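Local coordinates for protein RNA N6-adenosine-methyltransferase METTL16,RNA N6-adenosine-methyltransferase METTL16 (Homo sapiens, PDB 6M1U) that transfers methyl groups to N6 of adenosines in RNA, U6 snRNA among them, and is represented here by its vertebrate conserved region, which probably contributes to RNA binding, at residues V33-T36 with W37-I41. Residues are numbered along the deposited sequence; the frame is centred on the assembly and turned at random.
Sequences VVTT and WIEKI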
# COMPACT_ATOMS: atom_id res chain seq x y z
N VAL A 33 6.01 -8.28 4.21
CA VAL A 33 5.24 -9.05 3.19
C VAL A 33 4.20 -8.11 2.57
O VAL A 33 4.22 -7.94 1.34
CB VAL A 33 4.57 -10.28 3.82
CG1 VAL A 33 3.38 -10.75 3.00
CG2 VAL A 33 5.56 -11.41 4.03
N VAL A 34 3.34 -7.53 3.41
CA VAL A 34 2.27 -6.60 2.95
C VAL A 34 2.88 -5.54 2.03
O VAL A 34 2.37 -5.36 0.91
CB VAL A 34 1.54 -5.95 4.14
CG1 VAL A 34 0.62 -4.83 3.70
CG2 VAL A 34 0.78 -6.98 4.96
N THR A 35 3.94 -4.87 2.49
CA THR A 35 4.57 -3.81 1.70
C THR A 35 4.95 -4.30 0.31
O THR A 35 4.65 -3.63 -0.69
CB THR A 35 5.80 -3.29 2.43
OG1 THR A 35 5.40 -2.66 3.66
CG2 THR A 35 6.54 -2.30 1.54
N THR A 36 5.59 -5.47 0.22
CA THR A 36 5.96 -5.95 -1.10
C THR A 36 4.74 -6.33 -1.94
O THR A 36 4.86 -6.41 -3.17
CB THR A 36 6.90 -7.15 -1.02
OG1 THR A 36 6.14 -8.29 -0.62
CG2 THR A 36 8.01 -6.92 -0.01
N TRP A 37 3.57 -6.57 -1.31
CA TRP A 37 2.36 -6.72 -2.11
C TRP A 37 1.83 -5.36 -2.56
O TRP A 37 1.34 -5.23 -3.69
CB TRP A 37 1.28 -7.48 -1.35
CG TRP A 37 1.41 -8.96 -1.41
CD1 TRP A 37 1.64 -9.83 -0.36
CD2 TRP A 37 1.33 -9.78 -2.59
NE1 TRP A 37 1.70 -11.14 -0.82
CE2 TRP A 37 1.51 -11.13 -2.18
CE3 TRP A 37 1.11 -9.52 -3.94
CZ2 TRP A 37 1.49 -12.19 -3.08
CZ3 TRP A 37 1.09 -10.58 -4.83
CH2 TRP A 37 1.28 -11.89 -4.39
N ILE A 38 1.91 -4.34 -1.71
CA ILE A 38 1.59 -3.00 -2.20
C ILE A 38 2.55 -2.60 -3.32
O ILE A 38 2.14 -2.00 -4.33
CB ILE A 38 1.61 -1.98 -1.05
CG1 ILE A 38 0.53 -2.31 -0.03
CG2 ILE A 38 1.31 -0.62 -1.57
CD1 ILE A 38 0.67 -1.57 1.28
N GLU A 39 3.83 -2.97 -3.20
CA GLU A 39 4.79 -2.66 -4.26
C GLU A 39 4.41 -3.35 -5.56
O GLU A 39 4.50 -2.76 -6.64
CB GLU A 39 6.20 -3.07 -3.83
CG GLU A 39 6.81 -2.16 -2.78
CD GLU A 39 8.11 -2.69 -2.18
OE1 GLU A 39 8.43 -3.90 -2.32
OE2 GLU A 39 8.82 -1.88 -1.56
N LYS A 40 3.93 -4.60 -5.47
CA LYS A 40 3.43 -5.28 -6.66
C LYS A 40 2.23 -4.54 -7.25
O LYS A 40 2.14 -4.33 -8.46
CB LYS A 40 3.06 -6.73 -6.29
CG LYS A 40 3.28 -7.74 -7.41
CD LYS A 40 2.10 -7.81 -8.35
CE LYS A 40 2.55 -8.31 -9.72
NZ LYS A 40 1.39 -8.82 -10.54
N ILE A 41 1.30 -4.12 -6.39
CA ILE A 41 0.08 -3.47 -6.88
C ILE A 41 0.41 -2.15 -7.57
O ILE A 41 -0.20 -1.79 -8.58
CB ILE A 41 -0.88 -3.26 -5.70
CG1 ILE A 41 -1.42 -4.60 -5.23
CG2 ILE A 41 -1.97 -2.22 -6.07
CD1 ILE A 41 -1.96 -4.57 -3.86
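V33 meets W37 one turn on in helix 30-44, the two side chains lying alongside each other and pointing the same way. With CG1 anti to the backbone N (chi1 158°), the valine sets that methyl 3.9 Å from W37 CD1, at the pyrrole part of the indole; W37 NE1 is spent on the carbonyl of L16 in helix 10-20. V33 O takes two donors: W37 N, and T36 OG1 at 2.8 Å, which arrives in the carbonyl plane on a lone pair. V34 faces strand 108-119 and helix 10-20, where a branched apolar residue suits the buried surface: its CG1 lies 4.1 Å from I38 CD1, and both side chains pack on V116. T35 suits its place by being two-faced, giving its hydroxyl to I31 O and its CG2 to the carboxylate of E39, OE2 being 3.9 Å away, while T35 O receives E39 N at 2.7 Å. In T36, OG1 sits between backbone N and carbonyl carbon (chi1 74°), from where a threonine reaches back to V33 O; its CG2 lies 3.8 Å from E39 OE1. E39, extended beyond CG, salt-bridges R51 of strand 48-52. With an alanine here, R51 would probably lose this charged mate and T35 CG2 its carboxylate neighbour. Chemically, the helix presents an apolar side to strand 108-119 and the neighbouring helices, and a polar flank to the edge strand.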